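Local coordinates for protein GCN5 like acetylase + bromodomain (Cryptosporidium parvum, PDB 4LDF) that probably acetylates histone H3 as a GCN5-family enzyme and, through the bromodomain that forms this chain, probably recognises acetylated lysines, at residues 19-24 / 108-113; 32-37 / 97-102; 50-55 / 78-83. All coordinates share one frame; numbering follows the deposited sequence.

Contact 1: residues 19-24 / 108-113; sequences WQLLDT and PMLQTI
In the four-helix bundle of the bromodomain, L21 on helix 14-27 meets M109, L110 and I113, in the last part of helix 93-110 and the turn after it. M109 lies alongside L21, the two side chains pointing opposite ways. With CG anti to the backbone N (chi1 -173°) and the chain extended beyond it, M109 carries its sulfur right up to the other helix, where SD sits 3.6 Å from L21 CA and 3.9 Å from T24 OG1. Its methyl CE also reaches the backbone, 4.0 Å from Q20 O.

The branch of L21 that does most of the work is CD1, and through it the first and last helices of the bundle are paired. It presses on L110 CA at 3.6 Å, touches L110 CD1 at 3.9 Å, and meets I113 CG1, also at 3.9 Å. I113 comes into range because the chain makes a type I beta turn from L110 to I113, wrapping back toward helix 14-27. M109 O is gripped twice at this turn, by T112 N and by the hydroxyl T112 OG1, the latter at 2.8 Å. Beyond the pair, F74 of helix 71-88 packs on both L21 and L110, while I113 rests on M14, Q17 and I18.

Contact 2: residues 32-37 / 97-102; sequences WPFRKP and KYANQL
F34 points its ring at helix 93-110, where it meets Y98, A99 and L102. Its CE1 is 3.4 Å from L102 CD1, a tight fit, and the two side chains approach from opposite directions. At the ring edge, near its plane, Y98 CB lies 4.1 Å from F34 CE1, while F34 CZ meets A99 CB at 4.1 Å. F34 holds CG anti to the carbonyl carbon (chi1 -49°), which swings the ring off the loop and onto the helix.

W32, P33 and F34 form the WPF shelf, the sequence signature at the start of the long loop after the first bromodomain helix, which in this family typically flanks the acetyl-lysine pocket. The first two residues face Y98. P33 crosses the tyrosine at about a right angle, with CG 3.9 Å from Y98 CD2. The W32 indole arrives obliquely: NE1 is 4.1 Å from Y98 CE2, and the five-membered ring and the phenol ring have planes 67° apart with centroids separated by 5.8 Å. Within the shelf, P33 CD sits 3.4 Å above one face of the indole, so proline and tryptophan pack as a unit. A glycerol molecule lies close to P33, probably picked up from the crystallisation liquor but consistent with a pocket here.

Y95, earlier on helix 93-110, also touches W32 and P33. M81 and C85 of helix 71-88 and I56 of helix 56-64 pack on F34, setting its ring among three helices of the bundle.

Contact 3: residues 50-55 / 78-83; sequences IKEPTD and LKRMFD
R80 on helix 71-88 reaches across to the loop at E52. The chain bends at chi3 (42°), which turns the guanidinium back so that NH2 donates to E52 O at 3.2 Å, with an N-H...O angle of 152°. The donor comes from above the carbonyl plane, 61° out of it. P53 O lies in the guanidinium plane at its edge, 3.9 Å from R80 NH2. E52 crosses R80 at about a right angle, its CB 3.7 Å from R80 CD. Its carboxylate makes a long ion pair, OE1 to R80 NE 3.9 Å, with no N-H aimed at it.

M81 turns to apolar packing: its CB meets T54 CG2 at 3.7 Å, and its sulfur SD lies 4.0 Å from D55 CA. The hydroxyl of T54 is occupied by E77, and D55 is the N-cap of helix 56-64, bonded also to T58. Two residues past M81, D83 OD2 forms a salt bridge with K79 NZ, one turn back, at 2.7 Å.

This is the end of the long loop joining the first two bundle helices. N84 also bonds E52 O, M59 of helix 56-64 packs on T54 and M81, and L25 of helix 14-27 covers M81 and F82.

Contact 1 brings together the first and last helices, and the segments of contacts 2 and 3 fall between its two in sequence. Contacts 1 and 3 flank the middle of the chain, their own centres 17 Å apart, yet they meet through the bundle interior, where L21 CD2 touches L78 CD2 at 4.1 Å. Contacts 1 and 2 share helix 93-110 without touching. Contacts 2 and 3 seat the two ends of the same long loop on neighbouring helices, and D55 CB lies 3.5 Å from F34 O. All three are partly buried, but their chemistry differs: aliphatic and thioether groups in contact 1, aromatic rings in contact 2, and in contact 3 charged, more exposed groups beside a buried methionine.

Contact 1: residues 19-24 / 108-113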
loop_
_atom_site.group_PDB
_atom_site.type_symbol
_atom_site.label_atom_id
_atom_site.label_comp_id
_atom_site.label_asym_id
_atom_site.label_seq_id
_atom_site.Cartn_x
_atom_site.Cartn_y
_atom_site.Cartn_z
ATOM N N TRP A 19 2.637 -10.095 2.767
ATOM C CA TRP A 19 1.174 -10.259 2.779
ATOM C C TRP A 19 0.586 -9.883 4.146
ATOM O O TRP A 19 -0.410 -9.153 4.184
ATOM C CB TRP A 19 0.749 -11.679 2.346
ATOM C CG TRP A 19 -0.716 -11.790 2.030
ATOM C CD1 TRP A 19 -1.302 -11.640 0.803
ATOM C CD2 TRP A 19 -1.791 -11.924 2.977
ATOM N NE1 TRP A 19 -2.670 -11.748 0.917
ATOM C CE2 TRP A 19 -2.998 -11.914 2.243
ATOM C CE3 TRP A 19 -1.848 -12.087 4.370
ATOM C CZ2 TRP A 19 -4.250 -12.007 2.863
ATOM C CZ3 TRP A 19 -3.086 -12.193 4.984
ATOM C CH2 TRP A 19 -4.268 -12.181 4.233
ATOM N N GLN A 20 1.217 -10.347 5.272
ATOM C CA GLN A 20 0.727 -10.048 6.624
ATOM C C GLN A 20 0.880 -8.580 7.050
ATOM O O GLN A 20 0.064 -8.062 7.830
ATOM C CB GLN A 20 1.285 -11.024 7.663
ATOM C CG GLN A 20 0.728 -12.440 7.492
ATOM C CD GLN A 20 1.135 -13.361 8.612
ATOM O OE1 GLN A 20 1.389 -12.944 9.745
ATOM N NE2 GLN A 20 1.182 -14.640 8.317
ATOM N N LEU A 21 1.914 -7.910 6.528
ATOM C CA LEU A 21 2.121 -6.472 6.737
ATOM C C LEU A 21 0.948 -5.741 6.050
ATOM O O LEU A 21 0.348 -4.847 6.630
ATOM C CB LEU A 21 3.469 -6.048 6.127
ATOM C CG LEU A 21 3.829 -4.573 6.076
ATOM C CD1 LEU A 21 5.340 -4.390 6.149
ATOM C CD2 LEU A 21 3.312 -3.905 4.802
ATOM N N LEU A 22 0.632 -6.150 4.838
ATOM C CA LEU A 22 -0.438 -5.577 4.030
ATOM C C LEU A 22 -1.788 -5.842 4.673
ATOM O O LEU A 22 -2.618 -4.942 4.705
ATOM C CB LEU A 22 -0.382 -6.105 2.606
ATOM C CG LEU A 22 0.777 -5.599 1.733
ATOM C CD1 LEU A 22 0.945 -6.512 0.531
ATOM C CD2 LEU A 22 0.550 -4.147 1.268
ATOM N N ASP A 23 -1.968 -7.047 5.249
ATOM C CA ASP A 23 -3.171 -7.411 5.996
ATOM C C ASP A 23 -3.285 -6.536 7.247
ATOM O O ASP A 23 -4.337 -5.962 7.456
ATOM C CB ASP A 23 -3.240 -8.919 6.327
ATOM C CG ASP A 23 -4.645 -9.385 6.698
ATOM O OD1 ASP A 23 -4.787 -10.082 7.718
ATOM O OD2 ASP A 23 -5.610 -9.009 5.985
ATOM N N THR A 24 -2.188 -6.355 8.012
ATOM C CA THR A 24 -2.195 -5.460 9.178
ATOM C C THR A 24 -2.608 -4.050 8.745
ATOM O O THR A 24 -3.485 -3.442 9.377
ATOM C CB THR A 24 -0.814 -5.438 9.880
ATOM O OG1 THR A 24 -0.629 -6.690 10.514
ATOM C CG2 THR A 24 -0.710 -4.328 10.954
ATOM N N PRO A 108 7.205 0.852 11.088
ATOM C CA PRO A 108 7.905 -0.054 12.023
ATOM C C PRO A 108 7.866 -1.529 11.578
ATOM O O PRO A 108 8.890 -2.201 11.671
ATOM C CB PRO A 108 7.128 0.117 13.335
ATOM C CG PRO A 108 6.537 1.458 13.258
ATOM C CD PRO A 108 6.177 1.639 11.806
ATOM N N MET A 109 6.699 -2.028 11.109
ATOM C CA MET A 109 6.549 -3.424 10.652
ATOM C C MET A 109 7.395 -3.681 9.398
ATOM O O MET A 109 7.931 -4.769 9.252
ATOM C CB MET A 109 5.065 -3.759 10.373
ATOM C CG MET A 109 4.808 -5.230 10.071
ATOM S SD MET A 109 3.056 -5.641 10.068
ATOM C CE MET A 109 3.170 -7.408 10.184
ATOM N N LEU A 110 7.524 -2.686 8.508
ATOM C CA LEU A 110 8.315 -2.798 7.267
ATOM C C LEU A 110 9.801 -3.090 7.551
ATOM O O LEU A 110 10.427 -3.795 6.777
ATOM C CB LEU A 110 8.146 -1.512 6.414
ATOM C CG LEU A 110 8.716 -1.477 4.997
ATOM C CD1 LEU A 110 8.041 -2.498 4.090
ATOM C CD2 LEU A 110 8.548 -0.107 4.391
ATOM N N GLN A 111 10.334 -2.596 8.683
ATOM C CA GLN A 111 11.737 -2.805 9.108
ATOM C C GLN A 111 12.005 -4.260 9.474
ATOM O O GLN A 111 13.153 -4.689 9.388
ATOM C CB GLN A 111 12.118 -1.909 10.329
ATOM C CG GLN A 111 11.712 -0.430 10.238
ATOM C CD GLN A 111 12.217 0.228 8.989
ATOM O OE1 GLN A 111 13.412 0.158 8.664
ATOM N NE2 GLN A 111 11.308 0.812 8.218
ATOM N N THR A 112 10.959 -4.997 9.913
ATOM C CA THR A 112 11.083 -6.395 10.372
ATOM C C THR A 112 11.054 -7.439 9.238
ATOM O O THR A 112 11.317 -8.608 9.498
ATOM C CB THR A 112 10.051 -6.728 11.474
ATOM O OG1 THR A 112 8.754 -6.904 10.888
ATOM C CG2 THR A 112 9.997 -5.682 12.582
ATOM N N ILE A 113 10.710 -7.035 8.008
ATOM C CA ILE A 113 10.605 -7.973 6.882
ATOM C C ILE A 113 11.980 -8.512 6.505
ATOM O O ILE A 113 12.872 -7.735 6.144
ATOM C CB ILE A 113 9.824 -7.386 5.658
ATOM C CG1 ILE A 113 8.436 -6.765 6.029
ATOM C CG2 ILE A 113 9.723 -8.399 4.509
ATOM C CD1 ILE A 113 7.364 -7.689 6.715
#

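Contact 2: residues 32-37 / 97-102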
loop_
_atom_site.group_PDB
_atom_site.type_symbol
_atom_site.label_atom_id
_atom_site.label_comp_id
_atom_site.label_asym_id
_atom_site.label_seq_id
_atom_site.Cartn_x
_atom_site.Cartn_y
_atom_site.Cartn_z
ATOM N N TRP A 32 -9.278 2.009 4.440
ATOM C CA TRP A 32 -10.342 1.811 3.466
ATOM C C TRP A 32 -10.125 2.459 2.063
ATOM O O TRP A 32 -10.384 1.750 1.091
ATOM C CB TRP A 32 -11.735 2.053 4.061
ATOM C CG TRP A 32 -12.079 3.492 4.290
ATOM C CD1 TRP A 32 -11.957 4.195 5.456
ATOM C CD2 TRP A 32 -12.564 4.421 3.305
ATOM N NE1 TRP A 32 -12.353 5.501 5.262
ATOM C CE2 TRP A 32 -12.687 5.677 3.939
ATOM C CE3 TRP A 32 -12.952 4.300 1.955
ATOM C CZ2 TRP A 32 -13.147 6.816 3.259
ATOM C CZ3 TRP A 32 -13.367 5.434 1.274
ATOM C CH2 TRP A 32 -13.476 6.672 1.928
ATOM N N PRO A 33 -9.597 3.713 1.893
ATOM C CA PRO A 33 -9.411 4.244 0.525
ATOM C C PRO A 33 -8.271 3.591 -0.254
ATOM O O PRO A 33 -8.063 3.935 -1.426
ATOM C CB PRO A 33 -9.067 5.730 0.763
ATOM C CG PRO A 33 -9.353 6.009 2.156
ATOM C CD PRO A 33 -9.203 4.732 2.889
ATOM N N PHE A 34 -7.509 2.681 0.394
ATOM C CA PHE A 34 -6.340 2.039 -0.215
ATOM C C PHE A 34 -6.532 0.533 -0.445
ATOM O O PHE A 34 -5.652 -0.095 -1.023
ATOM C CB PHE A 34 -5.088 2.289 0.664
ATOM C CG PHE A 34 -4.860 3.731 1.090
ATOM C CD1 PHE A 34 -5.410 4.223 2.268
ATOM C CD2 PHE A 34 -4.072 4.587 0.321
ATOM C CE1 PHE A 34 -5.260 5.567 2.625
ATOM C CE2 PHE A 34 -3.859 5.914 0.716
ATOM C CZ PHE A 34 -4.455 6.398 1.864
ATOM N N ARG A 35 -7.651 -0.055 0.032
ATOM C CA ARG A 35 -7.876 -1.499 -0.086
ATOM C C ARG A 35 -8.014 -2.006 -1.495
ATOM O O ARG A 35 -7.577 -3.117 -1.777
ATOM C CB ARG A 35 -9.065 -1.972 0.783
ATOM C CG ARG A 35 -8.770 -1.894 2.262
ATOM C CD ARG A 35 -9.935 -2.331 3.102
ATOM N NE ARG A 35 -9.704 -1.957 4.491
ATOM C CZ ARG A 35 -10.640 -1.510 5.316
ATOM N NH1 ARG A 35 -10.325 -1.157 6.551
ATOM N NH2 ARG A 35 -11.901 -1.399 4.906
ATOM N N LYS A 36 -8.606 -1.201 -2.394
ATOM C CA LYS A 36 -8.830 -1.618 -3.776
ATOM C C LYS A 36 -8.449 -0.511 -4.755
ATOM O O LYS A 36 -8.298 0.620 -4.305
ATOM C CB LYS A 36 -10.317 -1.981 -3.942
ATOM N N PRO A 37 -8.366 -0.752 -6.096
ATOM C CA PRO A 37 -8.084 0.371 -7.017
ATOM C C PRO A 37 -9.197 1.419 -7.013
ATOM O O PRO A 37 -10.337 1.113 -6.648
ATOM C CB PRO A 37 -7.955 -0.301 -8.388
ATOM C CG PRO A 37 -8.707 -1.577 -8.262
ATOM C CD PRO A 37 -8.501 -2.026 -6.839
ATOM N N LYS A 97 -4.280 12.977 5.226
ATOM C CA LYS A 97 -4.218 12.739 6.665
ATOM C C LYS A 97 -4.130 11.232 6.941
ATOM O O LYS A 97 -3.318 10.812 7.770
ATOM C CB LYS A 97 -5.454 13.361 7.353
ATOM C CG LYS A 97 -5.232 13.701 8.820
ATOM N N TYR A 98 -4.935 10.418 6.216
ATOM C CA TYR A 98 -4.905 8.969 6.375
ATOM C C TYR A 98 -3.552 8.438 5.885
ATOM O O TYR A 98 -2.909 7.677 6.606
ATOM C CB TYR A 98 -6.043 8.275 5.605
ATOM C CG TYR A 98 -7.466 8.617 5.998
ATOM C CD1 TYR A 98 -7.772 9.063 7.284
ATOM C CD2 TYR A 98 -8.518 8.420 5.110
ATOM C CE1 TYR A 98 -9.087 9.359 7.654
ATOM C CE2 TYR A 98 -9.840 8.690 5.475
ATOM C CZ TYR A 98 -10.120 9.148 6.754
ATOM O OH TYR A 98 -11.415 9.442 7.111
ATOM N N ALA A 99 -3.118 8.862 4.676
ATOM C CA ALA A 99 -1.846 8.457 4.072
ATOM C C ALA A 99 -0.656 8.636 5.009
ATOM O O ALA A 99 0.180 7.736 5.073
ATOM C CB ALA A 99 -1.603 9.207 2.768
ATOM N N ASN A 100 -0.569 9.798 5.708
ATOM C CA ASN A 100 0.487 10.161 6.666
ATOM C C ASN A 100 0.392 9.277 7.925
ATOM O O ASN A 100 1.395 8.714 8.368
ATOM C CB ASN A 100 0.377 11.673 7.038
ATOM C CG ASN A 100 0.852 12.622 5.952
ATOM O OD1 ASN A 100 1.472 12.225 4.981
ATOM N ND2 ASN A 100 0.615 13.905 6.111
ATOM N N GLN A 101 -0.835 9.122 8.451
ATOM C CA GLN A 101 -1.142 8.291 9.613
ATOM C C GLN A 101 -0.783 6.834 9.352
ATOM O O GLN A 101 -0.068 6.248 10.157
ATOM C CB GLN A 101 -2.629 8.423 9.997
ATOM C CG GLN A 101 -3.011 7.537 11.186
ATOM C CD GLN A 101 -4.486 7.468 11.430
ATOM O OE1 GLN A 101 -5.291 7.386 10.502
ATOM N NE2 GLN A 101 -4.864 7.428 12.698
ATOM N N LEU A 102 -1.201 6.277 8.194
ATOM C CA LEU A 102 -0.969 4.869 7.891
ATOM C C LEU A 102 0.465 4.543 7.573
ATOM O O LEU A 102 0.901 3.456 7.903
ATOM C CB LEU A 102 -1.913 4.334 6.806
ATOM C CG LEU A 102 -3.421 4.525 6.996
ATOM C CD1 LEU A 102 -4.121 4.486 5.687
ATOM C CD2 LEU A 102 -3.997 3.499 7.893
#

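Contact 3: residues 50-55 / 78-83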
loop_
_atom_site.group_PDB
_atom_site.type_symbol
_atom_site.label_atom_id
_atom_site.label_comp_id
_atom_site.label_asym_id
_atom_site.label_seq_id
_atom_site.Cartn_x
_atom_site.Cartn_y
_atom_site.Cartn_z
ATOM N N ILE A 50 -2.536 9.857 -12.029
ATOM C CA ILE A 50 -1.681 8.812 -11.447
ATOM C C ILE A 50 -1.370 7.759 -12.504
ATOM O O ILE A 50 -2.247 6.980 -12.890
ATOM C CB ILE A 50 -2.309 8.249 -10.135
ATOM C CG1 ILE A 50 -2.617 9.368 -9.068
ATOM C CG2 ILE A 50 -1.504 7.113 -9.559
ATOM C CD1 ILE A 50 -1.407 10.219 -8.514
ATOM N N LYS A 51 -0.116 7.762 -12.985
ATOM C CA LYS A 51 0.338 6.892 -14.068
ATOM C C LYS A 51 0.944 5.567 -13.643
ATOM O O LYS A 51 1.114 4.675 -14.480
ATOM C CB LYS A 51 1.224 7.654 -15.075
ATOM C CG LYS A 51 0.442 8.659 -15.921
ATOM C CD LYS A 51 0.671 10.082 -15.399
ATOM C CE LYS A 51 0.064 11.175 -16.246
ATOM N NZ LYS A 51 -0.242 12.381 -15.424
ATOM N N GLU A 52 1.223 5.420 -12.337
ATOM C CA GLU A 52 1.749 4.193 -11.734
ATOM C C GLU A 52 0.880 3.905 -10.498
ATOM O O GLU A 52 1.358 4.016 -9.360
ATOM C CB GLU A 52 3.247 4.350 -11.375
ATOM C CG GLU A 52 4.176 4.427 -12.580
ATOM C CD GLU A 52 5.591 4.934 -12.345
ATOM O OE1 GLU A 52 6.225 4.552 -11.332
ATOM O OE2 GLU A 52 6.087 5.682 -13.216
ATOM N N PRO A 53 -0.431 3.608 -10.678
ATOM C CA PRO A 53 -1.263 3.342 -9.499
ATOM C C PRO A 53 -0.932 1.994 -8.861
ATOM O O PRO A 53 -0.347 1.114 -9.503
ATOM C CB PRO A 53 -2.690 3.364 -10.064
ATOM C CG PRO A 53 -2.545 2.906 -11.454
ATOM C CD PRO A 53 -1.209 3.424 -11.927
ATOM N N THR A 54 -1.304 1.857 -7.591
ATOM C CA THR A 54 -1.194 0.643 -6.805
ATOM C C THR A 54 -2.189 0.734 -5.666
ATOM O O THR A 54 -2.744 1.807 -5.417
ATOM C CB THR A 54 0.269 0.313 -6.405
ATOM O OG1 THR A 54 0.296 -1.032 -5.912
ATOM C CG2 THR A 54 0.832 1.267 -5.358
ATOM N N ASP A 55 -2.405 -0.384 -4.970
ATOM C CA ASP A 55 -3.361 -0.509 -3.869
ATOM C C ASP A 55 -3.041 -1.789 -3.097
ATOM O O ASP A 55 -2.204 -2.590 -3.538
ATOM C CB ASP A 55 -4.807 -0.560 -4.416
ATOM C CG ASP A 55 -5.016 -1.704 -5.403
ATOM O OD1 ASP A 55 -5.478 -2.772 -4.975
ATOM O OD2 ASP A 55 -4.683 -1.529 -6.597
ATOM N N LEU A 78 4.899 0.274 -1.876
ATOM C CA LEU A 78 4.115 0.697 -0.721
ATOM C C LEU A 78 4.271 2.201 -0.507
ATOM O O LEU A 78 3.269 2.865 -0.234
ATOM C CB LEU A 78 4.478 -0.093 0.559
ATOM C CG LEU A 78 3.724 0.311 1.842
ATOM C CD1 LEU A 78 2.218 0.043 1.721
ATOM C CD2 LEU A 78 4.313 -0.379 3.058
ATOM N N LYS A 79 5.506 2.744 -0.642
ATOM C CA LYS A 79 5.727 4.194 -0.504
ATOM C C LYS A 79 4.958 4.941 -1.593
ATOM O O LYS A 79 4.307 5.941 -1.292
ATOM C CB LYS A 79 7.216 4.581 -0.556
ATOM C CG LYS A 79 7.427 6.008 -0.068
ATOM C CD LYS A 79 8.765 6.573 -0.443
ATOM C CE LYS A 79 8.966 7.927 0.201
ATOM N NZ LYS A 79 8.286 9.023 -0.554
ATOM N N ARG A 80 5.040 4.444 -2.852
ATOM C CA ARG A 80 4.335 4.959 -4.026
ATOM C C ARG A 80 2.817 4.988 -3.768
ATOM O O ARG A 80 2.168 5.959 -4.146
ATOM C CB ARG A 80 4.679 4.116 -5.282
ATOM C CG ARG A 80 3.831 4.469 -6.535
ATOM C CD ARG A 80 4.489 4.166 -7.880
ATOM N NE ARG A 80 5.186 2.876 -7.920
ATOM C CZ ARG A 80 4.609 1.703 -8.162
ATOM N NH1 ARG A 80 5.335 0.595 -8.193
ATOM N NH2 ARG A 80 3.300 1.628 -8.377
ATOM N N MET A 81 2.253 3.960 -3.077
ATOM C CA MET A 81 0.818 4.000 -2.761
ATOM C C MET A 81 0.466 5.293 -1.971
ATOM O O MET A 81 -0.511 5.971 -2.304
ATOM C CB MET A 81 0.383 2.761 -1.965
ATOM C CG MET A 81 -1.129 2.635 -1.868
ATOM S SD MET A 81 -1.673 1.307 -0.789
ATOM C CE MET A 81 -1.205 2.003 0.858
ATOM N N PHE A 82 1.257 5.619 -0.950
ATOM C CA PHE A 82 1.023 6.819 -0.120
ATOM C C PHE A 82 1.337 8.132 -0.866
ATOM O O PHE A 82 0.585 9.111 -0.753
ATOM C CB PHE A 82 1.775 6.708 1.206
ATOM C CG PHE A 82 1.270 5.585 2.087
ATOM C CD1 PHE A 82 -0.033 5.602 2.586
ATOM C CD2 PHE A 82 2.114 4.549 2.474
ATOM C CE1 PHE A 82 -0.500 4.569 3.407
ATOM C CE2 PHE A 82 1.663 3.545 3.334
ATOM C CZ PHE A 82 0.362 3.563 3.796
ATOM N N ASP A 83 2.399 8.106 -1.693
ATOM C CA ASP A 83 2.824 9.226 -2.520
ATOM C C ASP A 83 1.768 9.596 -3.564
ATOM O O ASP A 83 1.461 10.781 -3.705
ATOM C CB ASP A 83 4.200 8.957 -3.164
ATOM C CG ASP A 83 5.383 9.125 -2.219
ATOM O OD1 ASP A 83 5.217 9.774 -1.155
ATOM O OD2 ASP A 83 6.480 8.648 -2.555
#